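LAO/AO transport system kinase (Escherichia coli, PDB 2P67) belongs to the MeaB family of P-loop proteins, with a parallel beta sheet flanked by helices and further helices at both ends of the chain. Local coordinates at residues Q44-D47 with A48-P51; M78-R82 with E83-V87; R138-M141 with L142-E145; Q186-K190 with G191-V195; D249-W252 with H253-D257. All blocks are in the same frame, centred on the assembly; numbering follows the deposited sequence.

Contact 1: residues Q44-D47 with A48-P51; sequences QLLD and AIMP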
loop_
_atom_site.group_PDB
_atom_site.type_symbol
_atom_site.label_atom_id
_atom_site.label_comp_id
_atom_site.label_asym_id
_atom_site.label_seq_id
_atom_site.Cartn_x
_atom_site.Cartn_y
_atom_site.Cartn_z
ATOM N N GLN A 44 -29.596 -15.623 6.601
ATOM C CA GLN A 44 -29.883 -17.058 6.466
ATOM C C GLN A 44 -29.596 -17.541 5.037
ATOM O O GLN A 44 -29.014 -18.611 4.831
ATOM C CB GLN A 44 -31.365 -17.334 6.758
ATOM C CG GLN A 44 -31.841 -17.259 8.197
ATOM C CD GLN A 44 -33.355 -17.549 8.304
ATOM O OE1 GLN A 44 -33.826 -18.628 7.925
ATOM N NE2 GLN A 44 -34.113 -16.580 8.801
ATOM N N LEU A 45 -30.039 -16.761 4.048
ATOM C CA LEU A 45 -29.848 -17.112 2.637
ATOM C C LEU A 45 -28.354 -17.195 2.301
ATOM O O LEU A 45 -27.896 -18.150 1.664
ATOM C CB LEU A 45 -30.514 -16.052 1.732
ATOM C CG LEU A 45 -30.204 -16.076 0.231
ATOM C CD1 LEU A 45 -30.581 -17.426 -0.346
ATOM C CD2 LEU A 45 -30.939 -14.947 -0.510
ATOM N N LEU A 46 -27.609 -16.171 2.707
ATOM C CA LEU A 46 -26.183 -16.103 2.365
ATOM C C LEU A 46 -25.413 -17.249 3.030
ATOM O O LEU A 46 -24.602 -17.906 2.374
ATOM C CB LEU A 46 -25.593 -14.738 2.707
ATOM C CG LEU A 46 -26.055 -13.587 1.789
ATOM C CD1 LEU A 46 -25.811 -12.230 2.453
ATOM C CD2 LEU A 46 -25.445 -13.669 0.371
ATOM N N ASP A 47 -25.694 -17.518 4.305
ATOM C CA ASP A 47 -25.113 -18.706 4.974
ATOM C C ASP A 47 -25.436 -19.973 4.196
ATOM O O ASP A 47 -24.558 -20.802 3.912
ATOM C CB ASP A 47 -25.637 -18.856 6.415
ATOM C CG ASP A 47 -25.092 -17.808 7.353
ATOM O OD1 ASP A 47 -24.081 -17.159 7.028
ATOM O OD2 ASP A 47 -25.692 -17.603 8.426
ATOM N N ALA A 48 -26.704 -20.121 3.824
ATOM C CA ALA A 48 -27.147 -21.346 3.173
ATOM C C ALA A 48 -26.504 -21.602 1.804
ATOM O O ALA A 48 -26.280 -22.761 1.439
ATOM C CB ALA A 48 -28.670 -21.398 3.083
ATOM N N ILE A 49 -26.182 -20.543 1.052
ATOM C CA ILE A 49 -25.684 -20.751 -0.301
ATOM C C ILE A 49 -24.174 -20.968 -0.413
ATOM O O ILE A 49 -23.688 -21.319 -1.488
ATOM C CB ILE A 49 -26.124 -19.633 -1.324
ATOM C CG1 ILE A 49 -25.545 -18.259 -0.922
ATOM C CG2 ILE A 49 -27.645 -19.627 -1.516
ATOM C CD1 ILE A 49 -25.475 -17.255 -2.053
ATOM N N MET A 50 -23.443 -20.763 0.688
ATOM C CA MET A 50 -21.982 -20.818 0.641
ATOM C C MET A 50 -21.446 -22.105 -0.033
ATOM O O MET A 50 -20.540 -22.038 -0.855
ATOM C CB MET A 50 -21.344 -20.549 2.024
ATOM C CG MET A 50 -21.713 -19.196 2.660
ATOM S SD MET A 50 -21.458 -17.779 1.488
ATOM C CE MET A 50 -19.768 -18.007 1.224
ATOM N N PRO A 51 -22.020 -23.284 0.283
ATOM C CA PRO A 51 -21.506 -24.506 -0.381
ATOM C C PRO A 51 -21.658 -24.558 -1.912
ATOM O O PRO A 51 -20.957 -25.342 -2.556
ATOM C CB PRO A 51 -22.319 -25.631 0.285
ATOM C CG PRO A 51 -22.735 -25.064 1.592
ATOM C CD PRO A 51 -23.060 -23.612 1.274
#
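L45 and I49, one helical turn apart, meet through their methyl branches: CD1 of L45 lies 3.9 Å from CG2 of I49, the two side chains crossing at a slant. I49 has its CG1 between its own backbone N and carbonyl carbon (chi1 63°), a rare choice inside a helix, and this sets CG1 3.4 Å from L46 O. Its CD1 makes a looser contact with L46, 4.3 Å from CD2 of that leucine. M50 holds its CG beside its own backbone N (chi1 -58°), 3.2 Å from L46 O, and the bend at chi2 keeps SD near that oxygen, at 3.3 Å.

The backbone bonding changes along the segment. A48 N donates to Q44 O at 2.9 Å and I49 N to L45 O at 3.0 Å, both alpha-helical bonds. I49 N adds a weak bond to L46 O, and M50 N a weak one to D47 O at 3.4 Å, each spanning three residues. Farther out, I13 and L16 of helix 9-17 pack on L45, A48 and I49, while L142 and L143 of helix 133-146 back M50 and I49. D47 OD1 accepts hydrogen bonds from S315 N and T318 OG1 of the second subunit. These features mark an alpha helix tightening into a 3-10 turn near its C-terminal end, here packed between helix 9-17 and helix 133-146, beside the second subunit.

Contact 2: residues M78-R82 with E83-V87; sequences MLLIR and EGLKV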
loop_
_atom_site.group_PDB
_atom_site.type_symbol
_atom_site.label_atom_id
_atom_site.label_comp_id
_atom_site.label_asym_id
_atom_site.label_seq_id
_atom_site.Cartn_x
_atom_site.Cartn_y
_atom_site.Cartn_z
ATOM N N MET A 78 -21.072 -10.554 -25.109
ATOM C CA MET A 78 -21.666 -11.278 -26.249
ATOM C C MET A 78 -20.755 -12.393 -26.761
ATOM O O MET A 78 -21.233 -13.463 -27.118
ATOM C CB MET A 78 -22.109 -10.318 -27.365
ATOM C CG MET A 78 -23.378 -9.498 -27.022
ATOM S SD MET A 78 -24.786 -10.481 -26.400
ATOM C CE MET A 78 -25.117 -11.573 -27.778
ATOM N N LEU A 79 -19.442 -12.169 -26.747
ATOM C CA LEU A 79 -18.495 -13.252 -27.077
ATOM C C LEU A 79 -18.641 -14.453 -26.147
ATOM O O LEU A 79 -18.666 -15.602 -26.600
ATOM C CB LEU A 79 -17.046 -12.738 -27.059
ATOM C CG LEU A 79 -15.897 -13.705 -27.373
ATOM C CD1 LEU A 79 -14.724 -12.906 -27.851
ATOM C CD2 LEU A 79 -15.486 -14.552 -26.201
ATOM N N LEU A 80 -18.728 -14.197 -24.843
ATOM C CA LEU A 80 -18.847 -15.267 -23.849
ATOM C C LEU A 80 -20.136 -16.051 -24.062
ATOM O O LEU A 80 -20.140 -17.274 -23.959
ATOM C CB LEU A 80 -18.806 -14.709 -22.421
ATOM C CG LEU A 80 -17.482 -14.055 -22.012
ATOM C CD1 LEU A 80 -17.581 -13.305 -20.655
ATOM C CD2 LEU A 80 -16.405 -15.096 -21.968
ATOM N N ILE A 81 -21.208 -15.337 -24.384
ATOM C CA ILE A 81 -22.506 -15.977 -24.615
ATOM C C ILE A 81 -22.459 -16.853 -25.869
ATOM O O ILE A 81 -22.945 -17.989 -25.855
ATOM C CB ILE A 81 -23.652 -14.954 -24.659
ATOM C CG1 ILE A 81 -23.918 -14.420 -23.245
ATOM C CG2 ILE A 81 -24.940 -15.579 -25.237
ATOM C CD1 ILE A 81 -24.541 -13.076 -23.226
ATOM N N ARG A 82 -21.846 -16.340 -26.929
ATOM C CA ARG A 82 -21.584 -17.152 -28.123
ATOM C C ARG A 82 -20.802 -18.420 -27.816
ATOM O O ARG A 82 -21.026 -19.442 -28.458
ATOM C CB ARG A 82 -20.872 -16.341 -29.200
ATOM C CG ARG A 82 -21.818 -15.563 -30.085
ATOM C CD ARG A 82 -21.068 -14.837 -31.180
ATOM N NE ARG A 82 -20.966 -13.415 -30.863
ATOM C CZ ARG A 82 -19.837 -12.746 -30.670
ATOM N NH1 ARG A 82 -19.896 -11.462 -30.385
ATOM N NH2 ARG A 82 -18.660 -13.333 -30.790
ATOM N N GLU A 83 -19.899 -18.368 -26.834
ATOM C CA GLU A 83 -19.150 -19.553 -26.395
ATOM C C GLU A 83 -20.030 -20.514 -25.592
ATOM O O GLU A 83 -19.553 -21.543 -25.114
ATOM C CB GLU A 83 -17.934 -19.163 -25.538
ATOM C CG GLU A 83 -16.814 -18.400 -26.271
ATOM C CD GLU A 83 -16.004 -19.270 -27.224
ATOM O OE1 GLU A 83 -15.626 -20.407 -26.852
ATOM O OE2 GLU A 83 -15.734 -18.805 -28.352
ATOM N N GLY A 84 -21.299 -20.154 -25.418
ATOM C CA GLY A 84 -22.249 -20.947 -24.635
ATOM C C GLY A 84 -22.139 -20.756 -23.124
ATOM O O GLY A 84 -22.541 -21.638 -22.359
ATOM N N LEU A 85 -21.592 -19.616 -22.683
ATOM C CA LEU A 85 -21.454 -19.353 -21.244
ATOM C C LEU A 85 -22.556 -18.413 -20.728
ATOM O O LEU A 85 -23.135 -17.638 -21.490
ATOM C CB LEU A 85 -20.061 -18.773 -20.912
ATOM C CG LEU A 85 -18.829 -19.630 -21.264
ATOM C CD1 LEU A 85 -17.547 -18.792 -21.226
ATOM C CD2 LEU A 85 -18.723 -20.847 -20.353
ATOM N N LYS A 86 -22.821 -18.501 -19.430
ATOM C CA LYS A 86 -23.748 -17.619 -18.738
ATOM C C LYS A 86 -22.896 -16.573 -18.016
ATOM O O LYS A 86 -21.997 -16.935 -17.230
ATOM C CB LYS A 86 -24.596 -18.417 -17.732
ATOM C CG LYS A 86 -25.536 -19.451 -18.404
ATOM C CD LYS A 86 -26.159 -20.413 -17.376
ATOM C CE LYS A 86 -25.153 -21.479 -16.901
ATOM N NZ LYS A 86 -25.729 -22.421 -15.879
ATOM N N VAL A 87 -23.154 -15.295 -18.297
ATOM C CA VAL A 87 -22.366 -14.200 -17.715
ATOM C C VAL A 87 -23.233 -13.174 -16.977
ATOM O O VAL A 87 -24.259 -12.713 -17.496
ATOM C CB VAL A 87 -21.427 -13.508 -18.771
ATOM C CG1 VAL A 87 -22.227 -12.854 -19.883
ATOM C CG2 VAL A 87 -20.484 -12.497 -18.114
HETATM O O HOH W 1 -24.816 -18.567 -23.623
#
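Two bonds from the departing chain reach back into the last turn of helix 69-82, L85 N to L80 O at 3.0 Å and G84 N to I81 O at 2.8 Å, and with the positive phi of G84 (80°) they form a Schellman motif. In the shorter bond the G84 donor stands above the I81 carbonyl plane, 60° out of it, and so not on a lone pair. One residue earlier, E83 N still bonds to L79 O in the alpha-helical manner.

The reversal lays the loop against the helix that it has just left. L80 sets CD2 against L85 CD1 at 3.9 Å; in one of its two conformers V87, at the start of strand 87-92, also meets L80 CD1 and I81 CD1, a detail that is less certain. L79 and E83 run alongside each other, CD2 of the leucine 4.1 Å from CG of the glutamate. Beyond the turn, V87 also packs on V151 and I153 of strand 151-157, which ties the helix-to-strand connection of the P-loop fold to the sheet. A water donates to I81 O at 3.0 Å and to L85 O at 2.9 Å, bridging the helix end and the departing chain.

Contact 3: residues R138-M141 with L142-E145; sequences RELM and LLCE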
loop_
_atom_site.group_PDB
_atom_site.type_symbol
_atom_site.label_atom_id
_atom_site.label_comp_id
_atom_site.label_asym_id
_atom_site.label_seq_id
_atom_site.Cartn_x
_atom_site.Cartn_y
_atom_site.Cartn_z
ATOM N N ARG A 138 -19.712 -8.045 -3.309
ATOM C CA ARG A 138 -19.314 -9.407 -2.982
ATOM C C ARG A 138 -20.513 -10.335 -2.765
ATOM O O ARG A 138 -20.526 -11.470 -3.266
ATOM C CB ARG A 138 -18.399 -9.436 -1.760
ATOM C CG ARG A 138 -16.996 -8.926 -2.014
ATOM C CD ARG A 138 -16.155 -9.016 -0.760
ATOM N NE ARG A 138 -15.033 -8.088 -0.833
ATOM C CZ ARG A 138 -13.765 -8.406 -1.079
ATOM N NH1 ARG A 138 -13.404 -9.678 -1.272
ATOM N NH2 ARG A 138 -12.850 -7.425 -1.116
ATOM N N GLU A 139 -21.501 -9.869 -2.002
ATOM C CA GLU A 139 -22.688 -10.686 -1.754
ATOM C C GLU A 139 -23.482 -10.970 -3.053
ATOM O O GLU A 139 -23.936 -12.100 -3.290
ATOM C CB GLU A 139 -23.551 -10.051 -0.653
ATOM C CG GLU A 139 -22.809 -10.026 0.680
ATOM C CD GLU A 139 -23.535 -9.282 1.770
ATOM O OE1 GLU A 139 -24.425 -8.447 1.458
ATOM O OE2 GLU A 139 -23.200 -9.552 2.947
ATOM N N LEU A 140 -23.629 -9.958 -3.908
ATOM C CA LEU A 140 -24.326 -10.156 -5.162
ATOM C C LEU A 140 -23.561 -11.148 -6.053
ATOM O O LEU A 140 -24.178 -11.962 -6.725
ATOM C CB LEU A 140 -24.519 -8.828 -5.877
ATOM C CG LEU A 140 -25.345 -7.747 -5.152
ATOM C CD1 LEU A 140 -25.515 -6.575 -6.104
ATOM C CD2 LEU A 140 -26.719 -8.252 -4.711
ATOM N N MET A 141 -22.228 -11.059 -6.039
ATOM C CA MET A 141 -21.360 -12.009 -6.755
ATOM C C MET A 141 -21.600 -13.448 -6.270
ATOM O O MET A 141 -21.736 -14.363 -7.086
ATOM C CB MET A 141 -19.871 -11.641 -6.583
ATOM C CG MET A 141 -19.439 -10.376 -7.334
ATOM S SD MET A 141 -17.727 -9.875 -6.940
ATOM C CE MET A 141 -16.814 -11.009 -8.026
ATOM N N LEU A 142 -21.679 -13.633 -4.951
ATOM C CA LEU A 142 -22.014 -14.951 -4.375
ATOM C C LEU A 142 -23.352 -15.490 -4.883
ATOM O O LEU A 142 -23.447 -16.667 -5.255
ATOM C CB LEU A 142 -22.019 -14.891 -2.850
ATOM C CG LEU A 142 -20.696 -14.690 -2.109
ATOM C CD1 LEU A 142 -20.965 -14.719 -0.616
ATOM C CD2 LEU A 142 -19.638 -15.764 -2.501
ATOM N N LEU A 143 -24.368 -14.625 -4.954
ATOM C CA LEU A 143 -25.681 -15.031 -5.481
ATOM C C LEU A 143 -25.548 -15.505 -6.926
ATOM O O LEU A 143 -26.104 -16.547 -7.299
ATOM C CB LEU A 143 -26.733 -13.900 -5.358
ATOM C CG LEU A 143 -27.164 -13.605 -3.909
ATOM C CD1 LEU A 143 -27.940 -12.292 -3.825
ATOM C CD2 LEU A 143 -27.970 -14.753 -3.322
ATOM N N CYS A 144 -24.781 -14.772 -7.733
ATOM C CA CYS A 144 -24.547 -15.186 -9.109
ATOM C C CYS A 144 -23.843 -16.551 -9.206
ATOM O O CYS A 144 -24.160 -17.364 -10.087
ATOM C CB CYS A 144 -23.767 -14.120 -9.867
ATOM S SG CYS A 144 -24.679 -12.587 -10.077
ATOM N N GLU A 145 -22.895 -16.787 -8.295
ATOM C CA GLU A 145 -22.164 -18.056 -8.245
ATOM C C GLU A 145 -23.121 -19.193 -7.928
ATOM O O GLU A 145 -23.118 -20.238 -8.606
ATOM C CB GLU A 145 -21.049 -17.987 -7.211
ATOM C CG GLU A 145 -19.878 -17.075 -7.711
ATOM C CD GLU A 145 -18.667 -17.072 -6.804
ATOM O OE1 GLU A 145 -18.730 -17.630 -5.695
ATOM O OE2 GLU A 145 -17.636 -16.482 -7.204
#
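L140 and L143 sit together on the buried face of helix 133-146, where CD2 of L140 is 4.3 Å from CD1 of L143. The same face carries C144, whose SG stands beside its own backbone N, anti to the carbonyl carbon (chi1 -66°), and therefore over the previous turn, 3.4 Å from L140 O. M28 of helix 21-32 packs on L140 and C144, L24 of that helix on L143, and A88 and I90 of strand 87-92 cover C144. This part of the helix is thus enclosed between another helix and the sheet.

R138 and L142, one turn apart, are less deeply buried. L142 lays its CG 3.4 Å from R138 O, but the arginine chain runs away from the leucine, and its side chain comes within about 6 Å of a bound sodium ion. Four regular alpha-helical bonds join residues 138-141 to 142-145, among them C144 N to L140 O at 3.0 Å and E145 N to M141 O at 2.9 Å.

The two carboxylates, nearly two turns apart, have partners outside the segments. E139 OE2 receives a hydrogen bond from Q135 and OE1 forms a salt bridge with R317 of the second subunit; E145 pairs with R58 and also accepts from G54 N. Both glutamates are buried, so these partners would compensate their charge and probably keep them ionised despite burial.

Contact 4: residues Q186-K190 with G191-V195; sequences QGIKK and GLMEV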
loop_
_atom_site.group_PDB
_atom_site.type_symbol
_atom_site.label_atom_id
_atom_site.label_comp_id
_atom_site.label_asym_id
_atom_site.label_seq_id
_atom_site.Cartn_x
_atom_site.Cartn_y
_atom_site.Cartn_z
ATOM N N GLN A 186 0.127 13.288 -16.893
ATOM C CA GLN A 186 0.584 12.507 -15.747
ATOM C C GLN A 186 0.931 11.081 -16.183
ATOM O O GLN A 186 0.313 10.521 -17.098
ATOM C CB GLN A 186 -0.502 12.458 -14.675
ATOM C CG GLN A 186 -0.745 13.769 -13.935
ATOM C CD GLN A 186 -1.527 13.554 -12.643
ATOM O OE1 GLN A 186 -1.025 13.816 -11.549
ATOM N NE2 GLN A 186 -2.749 13.049 -12.763
ATOM N N GLY A 187 1.906 10.484 -15.515
ATOM C CA GLY A 187 2.322 9.129 -15.852
ATOM C C GLY A 187 1.360 8.061 -15.360
ATOM O O GLY A 187 0.304 8.359 -14.780
ATOM N N ILE A 188 1.759 6.809 -15.553
ATOM C CA ILE A 188 0.945 5.657 -15.192
ATOM C C ILE A 188 0.746 5.579 -13.672
ATOM O O ILE A 188 1.717 5.674 -12.904
ATOM C CB ILE A 188 1.634 4.369 -15.664
ATOM C CG1 ILE A 188 1.833 4.406 -17.189
ATOM C CG2 ILE A 188 0.840 3.124 -15.220
ATOM C CD1 ILE A 188 2.435 3.113 -17.786
ATOM N N LYS A 189 -0.503 5.357 -13.255
ATOM C CA LYS A 189 -0.827 5.204 -11.839
ATOM C C LYS A 189 -0.136 3.973 -11.211
ATOM O O LYS A 189 -0.285 2.835 -11.693
ATOM C CB LYS A 189 -2.355 5.107 -11.663
ATOM C CG LYS A 189 -3.126 6.360 -11.958
ATOM C CD LYS A 189 -4.659 6.140 -11.877
ATOM C CE LYS A 189 -5.081 5.487 -10.566
ATOM N NZ LYS A 189 -6.595 5.367 -10.508
ATOM N N LYS A 190 0.609 4.182 -10.126
ATOM C CA LYS A 190 1.287 3.053 -9.462
ATOM C C LYS A 190 0.323 1.993 -8.898
ATOM O O LYS A 190 0.598 0.789 -8.974
ATOM C CB LYS A 190 2.282 3.535 -8.395
ATOM C CG LYS A 190 3.455 4.328 -8.974
ATOM C CD LYS A 190 4.383 4.769 -7.859
ATOM C CE LYS A 190 5.446 5.740 -8.368
ATOM N NZ LYS A 190 5.217 7.098 -7.859
ATOM N N GLY A 191 -0.826 2.435 -8.392
ATOM C CA GLY A 191 -1.840 1.523 -7.861
ATOM C C GLY A 191 -2.345 0.582 -8.935
ATOM O O GLY A 191 -2.615 -0.579 -8.663
ATOM N N LEU A 192 -2.434 1.082 -10.165
ATOM C CA LEU A 192 -2.811 0.240 -11.299
ATOM C C LEU A 192 -1.747 -0.837 -11.585
ATOM O O LEU A 192 -2.075 -2.020 -11.753
ATOM C CB LEU A 192 -3.032 1.109 -12.529
ATOM C CG LEU A 192 -3.304 0.304 -13.805
ATOM C CD1 LEU A 192 -4.578 -0.563 -13.592
ATOM C CD2 LEU A 192 -3.437 1.292 -14.966
ATOM N N MET A 193 -0.477 -0.435 -11.607
ATOM C CA MET A 193 0.616 -1.389 -11.769
ATOM C C MET A 193 0.596 -2.477 -10.698
ATOM O O MET A 193 0.932 -3.614 -10.977
ATOM C CB MET A 193 1.976 -0.681 -11.821
ATOM C CG MET A 193 2.117 0.309 -13.013
ATOM S SD MET A 193 2.096 -0.529 -14.628
ATOM C CE MET A 193 0.424 -0.455 -15.150
ATOM N N GLU A 194 0.209 -2.113 -9.476
ATOM C CA GLU A 194 0.124 -3.071 -8.372
ATOM C C GLU A 194 -0.824 -4.242 -8.654
ATOM O O GLU A 194 -0.569 -5.380 -8.208
ATOM C CB GLU A 194 -0.327 -2.363 -7.090
ATOM C CG GLU A 194 0.690 -1.385 -6.537
ATOM C CD GLU A 194 1.823 -2.052 -5.768
ATOM O OE1 GLU A 194 1.859 -3.301 -5.656
ATOM O OE2 GLU A 194 2.676 -1.310 -5.261
ATOM N N VAL A 195 -1.902 -3.961 -9.392
ATOM C CA VAL A 195 -3.017 -4.921 -9.510
ATOM C C VAL A 195 -3.346 -5.428 -10.917
ATOM O O VAL A 195 -3.999 -6.456 -11.048
ATOM C CB VAL A 195 -4.309 -4.357 -8.856
ATOM C CG1 VAL A 195 -4.072 -4.043 -7.358
ATOM C CG2 VAL A 195 -4.820 -3.142 -9.601
#
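Flat peptide groups rather than rings bring K189 and M193 together: M193 N approaches K189 O in the carbonyl plane at 3.3 Å, with a nearly straight N-H...O angle of 164°. L192 N makes a second, weak bond to the same oxygen, which therefore serves two successive amides of the first helical turn. At the next peptide, E194 N comes to K190 O at 3.0 Å, tilted 15° from that carbonyl's plane. E194 CG, beside its own backbone N, lies 3.3 Å from K190 O in the conformer described.

Among the apolar side chains, I188 and M193 cross at about a right angle. M193, bent at chi2 and chi3, curls round the CG2 methyl of I188, touching it with CE at 3.6 Å, CG at 3.8 Å and SD at 3.9 Å. M218 and Y219 of helix 209-225 pack on I188, and A222 and L223 on M193. The lysine ends leave in different directions: K189 NZ forms a salt bridge with E163 and a hydrogen bond with G160 O, whereas K190 NZ bonds to R227 O of the second subunit.

K189 is the N-cap of helix 190-195. With I188 just before the cap and M193 four positions after it in apolar contact, this helix start has the pattern of a hydrophobic staple, placed at the subunit interface.

Contact 5: residues D249-W252 with H253-D257; sequences DEIW and HAIID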
loop_
_atom_site.group_PDB
_atom_site.type_symbol
_atom_site.label_atom_id
_atom_site.label_comp_id
_atom_site.label_asym_id
_atom_site.label_seq_id
_atom_site.Cartn_x
_atom_site.Cartn_y
_atom_site.Cartn_z
ATOM N N ASP A 249 -11.755 -11.507 -29.113
ATOM C CA ASP A 249 -11.426 -12.931 -29.020
ATOM C C ASP A 249 -10.068 -13.122 -28.335
ATOM O O ASP A 249 -9.886 -14.004 -27.501
ATOM C CB ASP A 249 -11.377 -13.575 -30.424
ATOM C CG ASP A 249 -12.695 -13.464 -31.188
ATOM O OD1 ASP A 249 -13.775 -13.625 -30.590
ATOM O OD2 ASP A 249 -12.653 -13.224 -32.415
ATOM N N GLU A 250 -9.114 -12.268 -28.707
ATOM C CA GLU A 250 -7.743 -12.346 -28.215
ATOM C C GLU A 250 -7.650 -11.999 -26.722
ATOM O O GLU A 250 -6.842 -12.579 -25.983
ATOM C CB GLU A 250 -6.853 -11.419 -29.049
ATOM C CG GLU A 250 -6.587 -11.963 -30.479
ATOM C CD GLU A 250 -7.760 -11.814 -31.480
ATOM O OE1 GLU A 250 -8.857 -11.261 -31.176
ATOM O OE2 GLU A 250 -7.568 -12.270 -32.630
ATOM N N ILE A 251 -8.495 -11.069 -26.288
ATOM C CA ILE A 251 -8.569 -10.695 -24.867
ATOM C C ILE A 251 -9.103 -11.868 -24.031
ATOM O O ILE A 251 -8.541 -12.208 -22.990
ATOM C CB ILE A 251 -9.363 -9.381 -24.675
ATOM C CG1 ILE A 251 -8.541 -8.195 -25.241
ATOM C CG2 ILE A 251 -9.761 -9.179 -23.186
ATOM C CD1 ILE A 251 -9.291 -6.991 -25.565
ATOM N N TRP A 252 -10.154 -12.525 -24.519
ATOM C CA TRP A 252 -10.698 -13.711 -23.843
ATOM C C TRP A 252 -9.641 -14.806 -23.778
ATOM O O TRP A 252 -9.448 -15.453 -22.758
ATOM C CB TRP A 252 -11.963 -14.191 -24.569
ATOM C CG TRP A 252 -12.578 -15.444 -24.036
ATOM C CD1 TRP A 252 -12.975 -16.543 -24.772
ATOM C CD2 TRP A 252 -12.890 -15.744 -22.669
ATOM N NE1 TRP A 252 -13.509 -17.506 -23.938
ATOM C CE2 TRP A 252 -13.479 -17.041 -22.647
ATOM C CE3 TRP A 252 -12.722 -15.055 -21.455
ATOM C CZ2 TRP A 252 -13.909 -17.653 -21.456
ATOM C CZ3 TRP A 252 -13.158 -15.668 -20.271
ATOM C CH2 TRP A 252 -13.743 -16.949 -20.285
ATOM N N HIS A 253 -8.921 -14.986 -24.876
ATOM C CA HIS A 253 -7.854 -15.956 -24.909
ATOM C C HIS A 253 -6.728 -15.665 -23.913
ATOM O O HIS A 253 -6.180 -16.583 -23.323
ATOM C CB HIS A 253 -7.351 -16.111 -26.335
ATOM C CG HIS A 253 -8.353 -16.785 -27.215
ATOM N ND1 HIS A 253 -8.397 -16.611 -28.583
ATOM C CD2 HIS A 253 -9.383 -17.606 -26.902
ATOM C CE1 HIS A 253 -9.393 -17.329 -29.077
ATOM N NE2 HIS A 253 -10.011 -17.936 -28.076
ATOM N N ALA A 254 -6.419 -14.392 -23.721
ATOM C CA ALA A 254 -5.417 -13.999 -22.742
ATOM C C ALA A 254 -5.903 -14.293 -21.322
ATOM O O ALA A 254 -5.124 -14.722 -20.475
ATOM C CB ALA A 254 -5.054 -12.531 -22.895
ATOM N N ILE A 255 -7.186 -14.036 -21.064
ATOM C CA ILE A 255 -7.794 -14.370 -19.773
ATOM C C ILE A 255 -7.701 -15.869 -19.501
ATOM O O ILE A 255 -7.362 -16.276 -18.388
ATOM C CB ILE A 255 -9.262 -13.846 -19.656
ATOM C CG1 ILE A 255 -9.249 -12.310 -19.595
ATOM C CG2 ILE A 255 -9.959 -14.424 -18.383
ATOM C CD1 ILE A 255 -10.551 -11.592 -19.978
ATOM N N ILE A 256 -7.995 -16.683 -20.508
ATOM C CA ILE A 256 -7.849 -18.138 -20.378
ATOM C C ILE A 256 -6.384 -18.516 -20.076
ATOM O O ILE A 256 -6.128 -19.331 -19.202
ATOM C CB ILE A 256 -8.413 -18.887 -21.613
ATOM C CG1 ILE A 256 -9.935 -18.710 -21.666
ATOM C CG2 ILE A 256 -8.043 -20.382 -21.552
ATOM C CD1 ILE A 256 -10.545 -19.076 -23.000
ATOM N N ASP A 257 -5.436 -17.884 -20.774
ATOM C CA ASP A 257 -4.000 -18.082 -20.534
ATOM C C ASP A 257 -3.610 -17.733 -19.083
ATOM O O ASP A 257 -2.843 -18.452 -18.430
ATOM C CB ASP A 257 -3.178 -17.234 -21.526
ATOM C CG ASP A 257 -3.170 -17.805 -22.950
ATOM O OD1 ASP A 257 -3.616 -18.967 -23.172
ATOM O OD2 ASP A 257 -2.720 -17.074 -23.866
#
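W252 swings its indole away from the backbone N (chi1 176°), and I256, with CG1 beside its own N (chi1 -67°) and an extended chi2, carries CD1 over one face of the indole. The result, on the alpha helix 248-264 that packs against the sheet of the P-loop fold, is a CH-pi contact between residues one turn apart: CD1 of I256 is 3.7 Å from the centroid of the W252 five-membered ring and 22° off its normal. I255 approaches the six-membered part instead, its CG2 lying 3.9 Å from W252 CZ3 with the two side chains at about a right angle. I255 also touches the preceding turn, CD1 against I251 CG2 at 4.1 Å.

The tryptophan is buried by its surroundings: L79 and L80 of helix 69-82, L85 of the following loop and L57 of strand 57-63 all pack on it. L198 of strand 198-201 supports A254 and I255. Regular alpha-helical bonds hold the backbone, such as I256 N to W252 O at 2.9 Å and A254 N to E250 O at 2.9 Å. On the exposed side, H253 N bonds to D249 O, and the imidazole lies across that same carbonyl, with the oxygen of D249 3.1 Å above the H253 ring plane and toward its rim.

Overall arrangement
Along the chain the contacts follow in numerical order without overlap. Contacts 1 and 3 lie about 11 Å apart between centres and pack directly, helix 36-49 against helix 133-146. Contacts 2 and 5 form another touching pair, centres about 13 Å apart, where helix 69-82 meets helix 248-264 beside the parallel sheet. Contact 3 comes within about 7 Å of contact 2, nearest atoms, but does not touch it. Contact 4 lies farthest from contact 1, about 37 Å between centres, on the opposite side of the chain's centre. The second subunit is met in two regions, one at contacts 1 and 3 and one at contact 4, whereas 2 and 5 belong to packing within the subunit.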